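Local coordinates for DegV domain-containing protein spr0652 (Streptococcus pneumoniae, PDB 6CNG) that binds linoleic acid in this structure, probably takes other long-chain fatty acids such as palmitate, and may act in lipid transport or fatty acid metabolism, at residues D32-P37 with D61-D66; T73-A78 with A289-L294. One frame throughout, in Å; residues are numbered along the deposited sequence.

Contact 1: D32-P37 with D61-D66; sequences DYRQLP and DDASLD
Arg34 reaches across from its loop and meets Asp61 with the two terminal nitrogens of its guanidinium, NH1 and NH2, both directed at one carboxylate oxygen. NH1 lies 3.2 Å from OD1 of Asp61 with an N-H...O angle of 147°, and NH2 is equally far from it at 149°. This end-on salt bridge is forked onto a single atom: OD1 sits close to the guanidinium plane, while the carboxylate is turned 75° from that plane. NH2 approaches OD1 nearly along its C-O bond, NH1 from above the carboxylate.

The long arginine chain also packs against the turn that follows. Its CB comes within 4.0 Å of the CB of Ala63, and NE passes 3.8 Å from Ala63 CA, which lies over one guanidinium face together with Asp62 O. A methyl group suits this place, since a small side chain lets the arginine lie close to the backbone. One water extends the contact, accepting from NH2 of Arg34 and donating to Leu65 O at 2.6 Å.

Further out, Asp62 to Leu65 form a type I beta turn, closed by Leu65 N bonding to Asp62 O at 2.9 Å. Asp61 itself is buried and gripped from several sides. Its OD2 accepts from Leu284 N and Ser29 OG, and OD1 also takes Gly283 N, so aspartate supplies acceptors for backbone amides at the start of helix 283-289 as well as for the arginine. The contact thus ties the loop after strand 23-28 to the connection from strand 57-60 to helix 67-76, within the DegV fold and about 9 Å from the bound linoleic acid, measured from the Asp61 side chain.

Contact 2: T73-A78 with A289-L294; sequences TMYATA and AEEGGL
Tyr75, in the last turn of helix 67-76, reaches a type II beta turn, Glu290 to Gly293, that leads from helix 283-289 into strand 294-300. Ala289, at the end of that helix, belongs to the linoleic acid pocket. Glu290 then leaves helical geometry with positive phi (67°), and its side chain, extended beyond CG, brings OE1 to the tyrosine hydroxyl. Tyr75 OH donates to the anti lone pair of Glu290 OE1 at 2.8 Å, with ring and carboxylate planes 40° apart. The other oxygen, OE2, accepts from Asn187 N, so this buried carboxylate has a partner on each oxygen.

Glu291 adds a weak bond from its N to Tyr75 OH, 3.4 Å long, which makes the phenol both donor and acceptor. Bent at chi2 (-67°), its side chain lays CG 3.7 Å from Tyr75 CE2, while the carboxylate serves Arg254 through OE1 and Asn255 through OE2.

Gly292, with positive phi, and Gly293, packed close to Ala289 O, need the bare backbone of glycine. The two glycines form a G1 beta bulge opposite Arg254, and Gly293 N closes the turn on Glu290 O. Back on the first helix, Met74 CE lies over the centre of one face of the Tyr75 ring, 3.3 Å above its plane.

In the fold
Both contacts are partly buried, and each pairs a long side chain from an outer position with a buried acid: arginine on Asp61 in contact 1, tyrosine on Glu290 in contact 2. The first relies on opposite charges, the second on a phenol that bonds both an acid and a backbone amide. Both border helices 67-76 and 283-289: contact 1 lies just before the start of the former, and its aspartate accepts from the first amides of the latter, whereas contact 2 joins the far ends of both. Contact 1 lies nearer the centre of the chain, about 12 Å against 17 Å between centres, and their nearest atoms are about 8 Å apart.

Contact 1: D32-P37 with D61-D66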
ATOM      1  N   ASP A  32       1.446  -5.037  -0.327  1.00 17.32           N
ATOM      2  CA  ASP A  32       2.714  -5.712  -0.508  1.00 15.05           C
ATOM      3  C   ASP A  32       2.660  -7.205  -0.251  1.00 16.11           C
ATOM      4  O   ASP A  32       3.622  -7.889  -0.593  1.00 18.36           O
ATOM      5  CB  ASP A  32       3.746  -5.061   0.411  1.00 18.80           C
ATOM      6  CG  ASP A  32       3.811  -3.558   0.217  1.00 16.52           C
ATOM      7  OD1 ASP A  32       4.159  -3.113  -0.876  1.00 16.44           O
ATOM      8  OD2 ASP A  32       3.462  -2.836   1.148  1.00 16.55           O
ATOM      9  N   TYR A  33       1.576  -7.719   0.330  1.00 13.85           N
ATOM     10  CA  TYR A  33       1.431  -9.147   0.574  1.00 14.25           C
ATOM     11  C   TYR A  33       1.200  -9.896  -0.734  1.00 11.93           C
ATOM     12  O   TYR A  33       0.349  -9.514  -1.539  1.00 14.07           O
ATOM     13  CB  TYR A  33       0.231  -9.400   1.497  1.00 14.50           C
ATOM     14  CG  TYR A  33       0.412  -9.004   2.941  1.00 13.35           C
ATOM     15  CD1 TYR A  33       1.547  -9.345   3.643  1.00 15.81           C
ATOM     16  CD2 TYR A  33      -0.558  -8.284   3.596  1.00 13.53           C
ATOM     17  CE1 TYR A  33       1.698  -8.978   4.965  1.00 19.53           C
ATOM     18  CE2 TYR A  33      -0.419  -7.915   4.904  1.00 18.11           C
ATOM     19  CZ  TYR A  33       0.704  -8.262   5.592  1.00 18.67           C
ATOM     20  OH  TYR A  33       0.812  -7.868   6.915  1.00 25.45           O
ATOM     21  N   ARG A  34       1.938 -10.991  -0.928  1.00 18.05           N
ATOM     22  CA  ARG A  34       1.530 -12.008  -1.893  1.00 19.76           C
ATOM     23  C   ARG A  34       0.780 -13.146  -1.213  1.00 20.65           C
ATOM     24  O   ARG A  34      -0.124 -13.740  -1.808  1.00 19.74           O
ATOM     25  CB  ARG A  34       2.737 -12.572  -2.656  1.00 23.33           C
ATOM     26  CG  ARG A  34       3.856 -11.579  -3.046  1.00 23.39           C
ATOM     27  CD  ARG A  34       3.392 -10.569  -4.054  1.00 25.40           C
ATOM     28  NE  ARG A  34       4.495 -10.089  -4.876  1.00 32.01           N
ATOM     29  CZ  ARG A  34       4.359  -9.217  -5.870  1.00 31.45           C
ATOM     30  NH1 ARG A  34       3.167  -8.720  -6.156  1.00 27.01           N
ATOM     31  NH2 ARG A  34       5.413  -8.847  -6.580  1.00 28.44           N
ATOM     32  N   GLN A  35       1.133 -13.412   0.041  1.00 20.09           N
ATOM     33  CA  GLN A  35       0.440 -14.349   0.897  1.00 16.88           C
ATOM     34  C   GLN A  35       0.107 -13.611   2.177  1.00 16.55           C
ATOM     35  O   GLN A  35       0.946 -12.890   2.704  1.00 20.22           O
ATOM     36  CB  GLN A  35       1.347 -15.534   1.280  1.00 17.36           C
ATOM     37  CG  GLN A  35       1.862 -16.382   0.116  1.00 22.62           C
ATOM     38  CD  GLN A  35       2.874 -17.436   0.533  1.00 22.01           C
ATOM     39  OE1 GLN A  35       2.665 -18.625   0.324  1.00 27.87           O
ATOM     40  NE2 GLN A  35       3.976 -17.003   1.107  1.00 23.03           N
ATOM     41  N   LEU A  36      -1.090 -13.839   2.696  1.00 20.57           N
ATOM     42  CA  LEU A  36      -1.525 -13.203   3.930  1.00 20.29           C
ATOM     43  C   LEU A  36      -1.068 -14.055   5.086  1.00 13.03           C
ATOM     44  O   LEU A  36      -1.416 -15.228   5.133  1.00 18.83           O
ATOM     45  CB  LEU A  36      -3.034 -13.128   3.949  1.00 24.40           C
ATOM     46  CG  LEU A  36      -3.664 -12.236   5.012  1.00 27.67           C
ATOM     47  CD1 LEU A  36      -3.041 -10.874   5.060  1.00 25.98           C
ATOM     48  CD2 LEU A  36      -5.110 -12.128   4.675  1.00 24.15           C
ATOM     49  N   PRO A  37      -0.255 -13.543   6.001  1.00 15.83           N
ATOM     50  CA  PRO A  37       0.142 -14.366   7.133  1.00 19.45           C
ATOM     51  C   PRO A  37      -1.066 -14.949   7.846  1.00 17.18           C
ATOM     52  O   PRO A  37      -2.020 -14.235   8.195  1.00 15.55           O
ATOM     53  CB  PRO A  37       0.931 -13.392   8.012  1.00 22.89           C
ATOM     54  CG  PRO A  37       1.489 -12.422   7.098  1.00 16.48           C
ATOM     55  CD  PRO A  37       0.438 -12.247   6.029  1.00 14.77           C
ATOM     56  N   ASP A  61       2.307  -7.355 -12.055  1.00 15.55           N
ATOM     57  CA  ASP A  61       2.768  -7.302 -10.670  1.00 16.98           C
ATOM     58  C   ASP A  61       2.054  -8.358  -9.841  1.00 15.76           C
ATOM     59  O   ASP A  61       1.266  -8.066  -8.944  1.00 17.20           O
ATOM     60  CB  ASP A  61       2.546  -5.913 -10.090  1.00 15.88           C
ATOM     61  CG  ASP A  61       3.223  -5.709  -8.716  1.00 15.83           C
ATOM     62  OD1 ASP A  61       4.102  -6.492  -8.322  1.00 18.28           O
ATOM     63  OD2 ASP A  61       2.868  -4.735  -8.029  1.00 16.96           O
ATOM     64  N   ASP A  62       2.344  -9.603 -10.179  1.00 17.58           N
ATOM     65  CA  ASP A  62       1.970 -10.757  -9.386  1.00 14.04           C
ATOM     66  C   ASP A  62       3.241 -11.359  -8.803  1.00 15.72           C
ATOM     67  O   ASP A  62       4.349 -10.872  -9.021  1.00 18.01           O
ATOM     68  CB  ASP A  62       1.121 -11.719 -10.210  1.00 17.71           C
ATOM     69  CG  ASP A  62       1.882 -12.376 -11.290  1.00 22.04           C
ATOM     70  OD1 ASP A  62       3.104 -12.513 -11.136  1.00 21.59           O
ATOM     71  OD2 ASP A  62       1.250 -12.768 -12.293  1.00 27.38           O
ATOM     72  N   ALA A  63       3.080 -12.435  -8.041  1.00 15.73           N
ATOM     73  CA  ALA A  63       4.224 -12.993  -7.327  1.00 21.10           C
ATOM     74  C   ALA A  63       5.254 -13.642  -8.248  1.00 18.42           C
ATOM     75  O   ALA A  63       6.378 -13.895  -7.799  1.00 25.43           O
ATOM     76  CB  ALA A  63       3.755 -14.006  -6.290  1.00 23.15           C
ATOM     77  N   SER A  64       4.888 -13.926  -9.504  1.00 16.29           N
ATOM     78  CA  SER A  64       5.836 -14.354 -10.525  1.00 24.16           C
ATOM     79  C   SER A  64       6.851 -13.270 -10.894  1.00 22.29           C
ATOM     80  O   SER A  64       7.920 -13.593 -11.428  1.00 23.53           O
ATOM     81  CB  SER A  64       5.069 -14.766 -11.789  1.00 31.79           C
ATOM     82  OG  SER A  64       3.859 -15.461 -11.483  1.00 46.09           O
ATOM     83  N   LEU A  65       6.554 -12.001 -10.610  1.00 17.23           N
ATOM     84  CA  LEU A  65       7.352 -10.914 -11.145  1.00 14.77           C
ATOM     85  C   LEU A  65       8.729 -10.873 -10.501  1.00 16.39           C
ATOM     86  O   LEU A  65       8.861 -10.845  -9.270  1.00 18.87           O
ATOM     87  CB  LEU A  65       6.647  -9.577 -10.919  1.00 18.60           C
ATOM     88  CG  LEU A  65       7.364  -8.366 -11.548  1.00 18.36           C
ATOM     89  CD1 LEU A  65       7.363  -8.474 -13.076  1.00 18.49           C
ATOM     90  CD2 LEU A  65       6.769  -7.076 -11.123  1.00 18.94           C
ATOM     91  N   ASP A  66       9.761 -10.849 -11.345  1.00 17.04           N
ATOM     92  CA  ASP A  66      11.106 -10.507 -10.902  1.00 15.85           C
ATOM     93  C   ASP A  66      11.125  -8.998 -10.761  1.00 20.63           C
ATOM     94  O   ASP A  66      11.258  -8.272 -11.750  1.00 17.19           O
ATOM     95  CB  ASP A  66      12.146 -10.947 -11.920  1.00 15.18           C
ATOM     96  CG  ASP A  66      13.550 -10.878 -11.377  1.00 21.32           C
ATOM     97  OD1 ASP A  66      13.773 -10.274 -10.313  1.00 28.34           O
ATOM     98  OD2 ASP A  66      14.450 -11.459 -12.013  1.00 32.02           O
TER
HETATM   99  O   HOH W   1       8.025 -10.841  -6.851  1.00 26.13           O

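Contact 2: T73-A78 with A289-L294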
ATOM      1  N   THR A  73      15.279  -2.690 -15.827  1.00 13.46           N
ATOM      2  CA  THR A  73      14.824  -2.339 -17.160  1.00 16.74           C
ATOM      3  C   THR A  73      14.249  -0.944 -17.181  1.00 17.60           C
ATOM      4  O   THR A  73      14.539  -0.167 -18.094  1.00 16.10           O
ATOM      5  CB  THR A  73      13.789  -3.352 -17.619  1.00 16.38           C
ATOM      6  OG1 THR A  73      14.383  -4.648 -17.599  1.00 19.47           O
ATOM      7  CG2 THR A  73      13.314  -3.058 -19.002  1.00 19.76           C
ATOM      8  N   MET A  74      13.473  -0.599 -16.159  1.00 18.73           N
ATOM      9  CA  MET A  74      12.874   0.716 -16.106  1.00 14.13           C
ATOM     10  C   MET A  74      13.945   1.780 -16.047  1.00 11.72           C
ATOM     11  O   MET A  74      13.894   2.775 -16.762  1.00 16.05           O
ATOM     12  CB  MET A  74      11.962   0.745 -14.889  1.00 13.95           C
ATOM     13  CG  MET A  74      11.246   2.052 -14.618  1.00 17.31           C
ATOM     14  SD  MET A  74      12.213   3.170 -13.658  1.00 18.64           S
ATOM     15  CE  MET A  74      12.441   2.287 -12.155  1.00 16.12           C
ATOM     16  N   TYR A  75      14.935   1.587 -15.205  1.00 14.68           N
ATOM     17  CA  TYR A  75      15.918   2.624 -15.060  1.00 12.41           C
ATOM     18  C   TYR A  75      16.816   2.698 -16.267  1.00 13.88           C
ATOM     19  O   TYR A  75      17.416   3.741 -16.517  1.00 18.92           O
ATOM     20  CB  TYR A  75      16.735   2.344 -13.829  1.00 15.64           C
ATOM     21  CG  TYR A  75      16.114   2.790 -12.518  1.00 12.50           C
ATOM     22  CD1 TYR A  75      15.856   4.124 -12.268  1.00 13.64           C
ATOM     23  CD2 TYR A  75      15.838   1.880 -11.519  1.00 13.52           C
ATOM     24  CE1 TYR A  75      15.328   4.537 -11.053  1.00 14.09           C
ATOM     25  CE2 TYR A  75      15.304   2.289 -10.288  1.00 11.62           C
ATOM     26  CZ  TYR A  75      15.058   3.608 -10.067  1.00 13.21           C
ATOM     27  OH  TYR A  75      14.525   4.020  -8.859  1.00 16.33           O
ATOM     28  N   ALA A  76      16.935   1.613 -17.014  1.00 17.70           N
ATOM     29  CA  ALA A  76      17.746   1.575 -18.222  1.00 15.15           C
ATOM     30  C   ALA A  76      17.076   2.232 -19.410  1.00 14.74           C
ATOM     31  O   ALA A  76      17.730   2.472 -20.424  1.00 18.22           O
ATOM     32  CB  ALA A  76      18.005   0.126 -18.600  1.00 17.11           C
ATOM     33  N   THR A  77      15.797   2.505 -19.316  1.00 15.82           N
ATOM     34  CA  THR A  77      15.028   2.940 -20.458  1.00 16.19           C
ATOM     35  C   THR A  77      14.824   4.422 -20.311  1.00 16.06           C
ATOM     36  O   THR A  77      14.252   4.872 -19.323  1.00 20.07           O
ATOM     37  CB  THR A  77      13.699   2.212 -20.518  1.00 21.55           C
ATOM     38  OG1 THR A  77      13.940   0.812 -20.693  1.00 20.23           O
ATOM     39  CG2 THR A  77      12.887   2.720 -21.680  1.00 27.24           C
ATOM     40  N   ALA A  78      15.316   5.170 -21.285  1.00 21.16           N
ATOM     41  CA  ALA A  78      15.191   6.610 -21.234  1.00 21.41           C
ATOM     42  C   ALA A  78      13.742   7.026 -21.371  1.00 17.56           C
ATOM     43  O   ALA A  78      13.308   7.973 -20.724  1.00 20.50           O
ATOM     44  CB  ALA A  78      16.032   7.222 -22.341  1.00 29.02           C
ATOM     45  N   ALA A 289       7.765   4.199  -5.363  1.00 11.29           N
ATOM     46  CA  ALA A 289       8.582   4.659  -4.247  1.00 14.78           C
ATOM     47  C   ALA A 289      10.051   4.719  -4.615  1.00 14.54           C
ATOM     48  O   ALA A 289      10.799   5.515  -4.036  1.00 13.27           O
ATOM     49  CB  ALA A 289       8.386   3.743  -3.043  1.00 16.12           C
ATOM     50  N   GLU A 290      10.464   3.866  -5.557  1.00 14.25           N
ATOM     51  CA  GLU A 290      11.800   3.841  -6.127  1.00 13.59           C
ATOM     52  C   GLU A 290      12.857   3.421  -5.126  1.00 15.55           C
ATOM     53  O   GLU A 290      12.558   3.090  -3.978  1.00 16.63           O
ATOM     54  CB  GLU A 290      12.136   5.195  -6.754  1.00 17.31           C
ATOM     55  CG  GLU A 290      11.175   5.582  -7.887  1.00 20.12           C
ATOM     56  CD  GLU A 290      11.793   6.534  -8.900  1.00 16.90           C
ATOM     57  OE1 GLU A 290      12.885   6.244  -9.431  1.00 18.07           O
ATOM     58  OE2 GLU A 290      11.187   7.581  -9.165  1.00 17.85           O
ATOM     59  N   GLU A 291      14.096   3.407  -5.570  1.00 16.63           N
ATOM     60  CA  GLU A 291      15.149   2.820  -4.766  1.00 15.27           C
ATOM     61  C   GLU A 291      15.400   3.657  -3.531  1.00 13.35           C
ATOM     62  O   GLU A 291      15.481   4.884  -3.594  1.00 17.00           O
ATOM     63  CB  GLU A 291      16.400   2.676  -5.606  1.00 21.04           C
ATOM     64  CG  GLU A 291      16.212   1.730  -6.777  1.00 22.51           C
ATOM     65  CD  GLU A 291      16.016   0.313  -6.342  1.00 22.66           C
ATOM     66  OE1 GLU A 291      15.456  -0.465  -7.132  1.00 27.01           O
ATOM     67  OE2 GLU A 291      16.413  -0.028  -5.214  1.00 21.21           O
ATOM     68  N   GLY A 292      15.521   2.971  -2.408  1.00 14.14           N
ATOM     69  CA  GLY A 292      15.646   3.601  -1.119  1.00 15.82           C
ATOM     70  C   GLY A 292      14.336   4.026  -0.503  1.00 12.85           C
ATOM     71  O   GLY A 292      14.348   4.641   0.563  1.00 19.02           O
ATOM     72  N   GLY A 293      13.215   3.728  -1.140  1.00 14.28           N
ATOM     73  CA  GLY A 293      11.946   4.234  -0.684  1.00 11.94           C
ATOM     74  C   GLY A 293      11.376   3.442   0.472  1.00 14.11           C
ATOM     75  O   GLY A 293      11.687   2.274   0.695  1.00 13.84           O
ATOM     76  N   LEU A 294      10.497   4.112   1.214  1.00 14.55           N
ATOM     77  CA  LEU A 294       9.825   3.520   2.356  1.00 10.86           C
ATOM     78  C   LEU A 294       8.392   4.002   2.408  1.00 10.74           C
ATOM     79  O   LEU A 294       8.141   5.198   2.280  1.00 12.77           O
ATOM     80  CB  LEU A 294      10.518   3.964   3.635  1.00 12.24           C
ATOM     81  CG  LEU A 294       9.731   3.693   4.921  1.00 18.19           C
ATOM     82  CD1 LEU A 294       9.633   2.217   5.214  1.00 15.85           C
ATOM     83  CD2 LEU A 294      10.379   4.412   6.065  1.00 23.70           C
TER